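Local coordinates for putative nucleolar GTP-binding protein 1 (Plasmodium falciparum, PDB 2QU8) that binds guanine nucleotide, held here as GDP, and is probably a GTPase of the nucleolar NOG1 family, though its cellular role is not established, at residues V49-D55 / Y67-F71; K143-I147 / T198-L202. One frame throughout, in Å; residues are numbered along the deposited sequence.

Contact 1 of 2, residues V49-D55 / Y67-F71; sequences VSRANVD and YVGHF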
loop_
_atom_site.group_PDB
_atom_site.type_symbol
_atom_site.label_atom_id
_atom_site.label_comp_id
_atom_site.label_asym_id
_atom_site.label_seq_id
_atom_site.Cartn_x
_atom_site.Cartn_y
_atom_site.Cartn_z
ATOM N N VAL A 49 -0.890 -10.395 9.263
ATOM C CA VAL A 49 0.349 -10.818 8.602
ATOM C C VAL A 49 1.576 -10.724 9.510
ATOM O O VAL A 49 2.546 -11.444 9.316
ATOM C CB VAL A 49 0.599 -10.075 7.250
ATOM C CG1 VAL A 49 -0.591 -10.256 6.316
ATOM C CG2 VAL A 49 0.914 -8.582 7.464
ATOM N N SER A 50 1.529 -9.849 10.509
ATOM C CA SER A 50 2.656 -9.711 11.419
ATOM C C SER A 50 2.479 -10.519 12.715
ATOM O O SER A 50 3.338 -10.470 13.596
ATOM C CB SER A 50 2.902 -8.240 11.744
ATOM O OG SER A 50 1.841 -7.747 12.522
ATOM N N ARG A 51 1.377 -11.269 12.808
ATOM C CA ARG A 51 0.965 -11.955 14.044
ATOM C C ARG A 51 1.022 -10.999 15.238
ATOM O O ARG A 51 1.501 -11.358 16.319
ATOM C CB ARG A 51 1.809 -13.211 14.304
ATOM C CG ARG A 51 1.911 -14.176 13.127
ATOM C CD ARG A 51 0.553 -14.729 12.749
ATOM N NE ARG A 51 0.629 -15.888 11.858
ATOM C CZ ARG A 51 0.223 -15.905 10.589
ATOM N NH1 ARG A 51 0.339 -17.021 9.883
ATOM N NH2 ARG A 51 -0.293 -14.817 10.020
ATOM N N ALA A 52 0.541 -9.778 15.012
ATOM C CA ALA A 52 0.556 -8.690 15.999
ATOM C C ALA A 52 1.939 -8.296 16.539
ATOM O O ALA A 52 2.038 -7.658 17.598
ATOM C CB ALA A 52 -0.435 -8.968 17.149
ATOM N N ASN A 53 3.002 -8.642 15.810
ATOM C CA ASN A 53 4.347 -8.179 16.171
ATOM C C ASN A 53 4.505 -6.743 15.697
ATOM O O ASN A 53 5.075 -6.480 14.642
ATOM C CB ASN A 53 5.447 -9.085 15.604
ATOM C CG ASN A 53 6.849 -8.670 16.057
ATOM O OD1 ASN A 53 7.846 -9.214 15.580
ATOM N ND2 ASN A 53 6.930 -7.708 16.980
ATOM N N VAL A 54 3.975 -5.829 16.500
ATOM C CA VAL A 54 3.705 -4.470 16.079
ATOM C C VAL A 54 4.252 -3.494 17.113
ATOM O O VAL A 54 3.934 -3.577 18.310
ATOM C CB VAL A 54 2.174 -4.249 15.865
ATOM C CG1 VAL A 54 1.824 -2.768 15.735
ATOM C CG2 VAL A 54 1.675 -5.032 14.644
ATOM N N ASP A 55 5.103 -2.587 16.645
ATOM C CA ASP A 55 5.574 -1.503 17.483
ATOM C C ASP A 55 4.683 -0.293 17.272
ATOM O O ASP A 55 4.434 0.122 16.139
ATOM C CB ASP A 55 7.045 -1.193 17.204
ATOM C CG ASP A 55 7.971 -2.263 17.745
ATOM O OD1 ASP A 55 8.852 -2.731 16.993
ATOM O OD2 ASP A 55 7.813 -2.658 18.925
ATOM N N TYR A 67 2.125 2.730 13.228
ATOM C CA TYR A 67 2.228 1.310 13.547
ATOM C C TYR A 67 3.184 0.606 12.600
ATOM O O TYR A 67 3.089 0.775 11.380
ATOM C CB TYR A 67 0.848 0.654 13.483
ATOM C CG TYR A 67 -0.123 1.223 14.478
ATOM C CD1 TYR A 67 -0.255 0.657 15.742
ATOM C CD2 TYR A 67 -0.894 2.344 14.168
ATOM C CE1 TYR A 67 -1.139 1.181 16.669
ATOM C CE2 TYR A 67 -1.782 2.879 15.094
ATOM C CZ TYR A 67 -1.893 2.289 16.342
ATOM O OH TYR A 67 -2.764 2.797 17.273
ATOM N N VAL A 68 4.117 -0.155 13.170
ATOM C CA VAL A 68 5.064 -0.940 12.380
ATOM C C VAL A 68 4.976 -2.413 12.764
ATOM O O VAL A 68 5.444 -2.816 13.830
ATOM C CB VAL A 68 6.533 -0.470 12.529
ATOM C CG1 VAL A 68 7.416 -1.192 11.506
ATOM C CG2 VAL A 68 6.661 1.030 12.351
ATOM N N GLY A 69 4.361 -3.202 11.893
ATOM C CA GLY A 69 4.332 -4.654 12.043
ATOM C C GLY A 69 5.571 -5.261 11.412
ATOM O O GLY A 69 6.172 -4.656 10.525
ATOM N N HIS A 70 5.953 -6.449 11.875
ATOM C CA HIS A 70 7.118 -7.166 11.361
ATOM C C HIS A 70 6.759 -8.597 10.990
ATOM O O HIS A 70 5.984 -9.258 11.694
ATOM C CB HIS A 70 8.240 -7.174 12.407
ATOM C CG HIS A 70 8.647 -5.808 12.865
ATOM N ND1 HIS A 70 9.603 -5.058 12.213
ATOM C CD2 HIS A 70 8.208 -5.044 13.893
ATOM C CE1 HIS A 70 9.744 -3.897 12.826
ATOM N NE2 HIS A 70 8.908 -3.863 13.849
ATOM N N PHE A 71 7.323 -9.075 9.885
ATOM C CA PHE A 71 7.170 -10.474 9.489
ATOM C C PHE A 71 8.304 -10.934 8.579
ATOM O O PHE A 71 8.978 -10.121 7.945
ATOM C CB PHE A 71 5.802 -10.730 8.831
ATOM C CG PHE A 71 5.603 -10.015 7.516
ATOM C CD1 PHE A 71 5.891 -10.648 6.311
ATOM C CD2 PHE A 71 5.113 -8.712 7.485
ATOM C CE1 PHE A 71 5.710 -9.989 5.096
ATOM C CE2 PHE A 71 4.926 -8.045 6.274
ATOM C CZ PHE A 71 5.220 -8.687 5.076
HETATM O O HOH W 1 9.743 -1.416 14.893
#
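Asp55 and Val68 pair through two backbone hydrogen bonds, Asp55 N to Val68 O at 2.8 Å and Val68 N to Asp55 O at 3.0 Å. They form a hydrogen-bonded pair of an antiparallel sheet. Val54 and Gly69 follow as a non-hydrogen-bonded pair. A third bond, His70 N to Asn53 O, is more bent at 136°. The same Asn53 O also takes a CA-H...O contact from Gly69.

The polar side-chain contacts centre on His70 and Asp55. Asp55 OD1 lies at the NE2 edge of the imidazole, near its plane; carboxylate and ring planes stand 69° apart. The direct bond from His70 NE2 to Asp55 OD1 is weak, at 3.3 Å. Water 1 lies at the ring edge, in its plane, and bridges the same two atoms. It donates to Asp55 OD1 over 2.6 Å. The Asn53 side chain extends opposite its backbone N (chi1 -176°), which brings OD1 to His70 CB; the two side chains cross at a slant.

The apolar contacts are few. Val54 CG1 meets the edge of the Tyr67 ring at CD1, 4.0 Å away. Val54 CG2 packs on Gly69 CA. Val49 CG2 lies 4.2 Å from Phe71 CD2. Beyond the contact, the Phe71 ring meets the Tyr78 ring with the planes almost parallel.

Two side-chain carbons are set against backbone carbonyl oxygens. Ser50 CB comes within 3.2 Å of His70 O, while Ser50 OG turns back to bond Met46 O in the preceding helix. Phe71 CB sits against Val49 O at 3.4 Å.

Helix 42-49 ends in a Schellman motif at Arg51. A type I' turn from Ser50 to Asn53 then leads the chain into strand 54-57. The arrangement is a beta hairpin at one edge of the sheet, in a domain with the P-loop GTPase fold.

Contact 2 of 2, residues K143-I147 / T198-L202; sequences KSIVI and TACEL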
loop_
_atom_site.group_PDB
_atom_site.type_symbol
_atom_site.label_atom_id
_atom_site.label_comp_id
_atom_site.label_asym_id
_atom_site.label_seq_id
_atom_site.Cartn_x
_atom_site.Cartn_y
_atom_site.Cartn_z
ATOM N N LYS A 143 6.573 4.094 -7.095
ATOM C CA LYS A 143 6.754 2.757 -6.540
ATOM C C LYS A 143 5.704 1.814 -7.105
ATOM O O LYS A 143 4.738 2.248 -7.735
ATOM C CB LYS A 143 6.592 2.792 -5.019
ATOM C CG LYS A 143 7.596 3.630 -4.294
ATOM C CD LYS A 143 7.277 3.672 -2.816
ATOM C CE LYS A 143 8.548 3.792 -1.997
ATOM N NZ LYS A 143 9.499 4.809 -2.550
ATOM N N SER A 144 5.899 0.525 -6.868
ATOM C CA SER A 144 4.872 -0.470 -7.119
ATOM C C SER A 144 3.696 -0.323 -6.158
ATOM O O SER A 144 3.854 0.154 -5.034
ATOM C CB SER A 144 5.458 -1.869 -7.010
ATOM O OG SER A 144 5.936 -2.290 -8.271
ATOM N N ILE A 145 2.519 -0.731 -6.625
ATOM C CA ILE A 145 1.285 -0.655 -5.847
ATOM C C ILE A 145 0.500 -1.943 -6.005
ATOM O O ILE A 145 0.345 -2.455 -7.116
ATOM C CB ILE A 145 0.390 0.549 -6.297
ATOM C CG1 ILE A 145 1.150 1.877 -6.176
ATOM C CG2 ILE A 145 -0.938 0.583 -5.498
ATOM C CD1 ILE A 145 0.511 3.063 -6.901
ATOM N N VAL A 146 0.017 -2.482 -4.894
ATOM C CA VAL A 146 -1.014 -3.505 -4.952
ATOM C C VAL A 146 -2.329 -2.840 -4.545
ATOM O O VAL A 146 -2.384 -2.140 -3.535
ATOM C CB VAL A 146 -0.698 -4.719 -4.040
ATOM C CG1 VAL A 146 -1.815 -5.748 -4.093
ATOM C CG2 VAL A 146 0.629 -5.360 -4.439
ATOM N N ILE A 147 -3.373 -3.032 -5.350
ATOM C CA ILE A 147 -4.711 -2.599 -4.959
ATOM C C ILE A 147 -5.379 -3.787 -4.300
ATOM O O ILE A 147 -5.582 -4.827 -4.935
ATOM C CB ILE A 147 -5.589 -2.113 -6.156
ATOM C CG1 ILE A 147 -4.898 -1.005 -6.965
ATOM C CG2 ILE A 147 -6.970 -1.667 -5.667
ATOM C CD1 ILE A 147 -4.747 0.325 -6.264
ATOM N N THR A 198 1.980 -11.341 -3.116
ATOM C CA THR A 198 2.085 -10.513 -4.331
ATOM C C THR A 198 2.702 -9.123 -4.089
ATOM O O THR A 198 3.425 -8.614 -4.950
ATOM C CB THR A 198 0.771 -10.452 -5.184
ATOM O OG1 THR A 198 0.484 -9.095 -5.549
ATOM C CG2 THR A 198 -0.402 -11.024 -4.448
ATOM N N ALA A 199 2.435 -8.529 -2.923
ATOM C CA ALA A 199 3.105 -7.284 -2.519
ATOM C C ALA A 199 4.627 -7.453 -2.483
ATOM O O ALA A 199 5.360 -6.693 -3.120
ATOM C CB ALA A 199 2.582 -6.794 -1.170
ATOM N N CYS A 200 5.090 -8.460 -1.753
ATOM C CA CYS A 200 6.518 -8.739 -1.621
ATOM C C CYS A 200 7.215 -8.918 -2.971
ATOM O O CYS A 200 8.220 -8.263 -3.235
ATOM C CB CYS A 200 6.742 -9.958 -0.724
ATOM S SG CYS A 200 6.227 -9.677 0.989
ATOM N N GLU A 201 6.663 -9.780 -3.822
ATOM C CA GLU A 201 7.230 -10.024 -5.150
ATOM C C GLU A 201 7.184 -8.812 -6.089
ATOM O O GLU A 201 8.088 -8.643 -6.906
ATOM C CB GLU A 201 6.611 -11.270 -5.800
ATOM C CG GLU A 201 7.575 -12.484 -5.898
ATOM C CD GLU A 201 7.865 -13.164 -4.556
ATOM O OE1 GLU A 201 7.191 -14.172 -4.239
ATOM O OE2 GLU A 201 8.767 -12.700 -3.819
ATOM N N LEU A 202 6.155 -7.966 -5.965
ATOM C CA LEU A 202 6.122 -6.696 -6.697
ATOM C C LEU A 202 7.286 -5.803 -6.280
ATOM O O LEU A 202 7.864 -5.095 -7.110
ATOM C CB LEU A 202 4.804 -5.941 -6.487
ATOM C CG LEU A 202 3.797 -5.779 -7.633
ATOM C CD1 LEU A 202 2.878 -4.601 -7.317
ATOM C CD2 LEU A 202 4.451 -5.568 -9.004
#
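Val146 and Leu202 carry the tight part of this contact. Val146 CG2 lies 3.7 Å from Leu202 CD1, and the two side chains approach at a slant. The same methyl is 3.7 Å from Ala199 CA and 4.1 Å from Ala199 CB. One branch of the valine therefore fits between the Ala199 CA and CB atoms and the Leu202 CD1 methyl. Val146 CG1 is anti to the backbone N (chi1 178°), which leaves CG2 beside that N and turned to the helix. Leu202 reaches the strand with both branches. Its CD1 comes within 3.3 Å of Ile145 O, and its CD2 lies 3.7 Å from Ser144 OG. Ser144 is buried here too, with OG 3.6 Å from Leu202 O. Ile145 is likewise buried. Its CB points away from the helix, and its side chain touches Phe133 of helix 126-137. No hydrogen bond joins the two segments.

The looser side is at Thr198, which is partly exposed. Its OG1 approaches Val146 CG2 at 3.9 Å and has no polar partner in the model, although the contact buries it.

The strand and helix segments run nearly antiparallel, at 158°, with their axes 8.6 Å apart at closest approach. Strand 145-150 lies between strands 110-117 and 179-183 and is parallel to both. Helix 192-222 packs on the sheet face that carries Val146, and helix 126-137 meets the face that carries Ile145 and Ile147. The result is a three-layer alpha/beta sandwich at this place in the sheet.

In the fold
Both segments of contact 1 precede those of contact 2 in the chain, and the centres of the two contacts lie about 18 Å apart. Both belong to the same seven-stranded mixed sheet. Contact 1 joins its outermost strand, 54-57, to the adjoining strand 66-73. Contact 2 sits toward the other side, on strand 145-150, in the parallel part. Helix 192-222 links them: Val49 and Phe71 touch its Lys196, and its next turns pack on Val146 and Ser144. The two contacts meet directly where Phe71 CE1 packs against Cys200 SG at 4.2 Å. One long helix thus reaches from strand 66-73, next to the edge strand, to the parallel strand 145-150 of this GDP-binding domain.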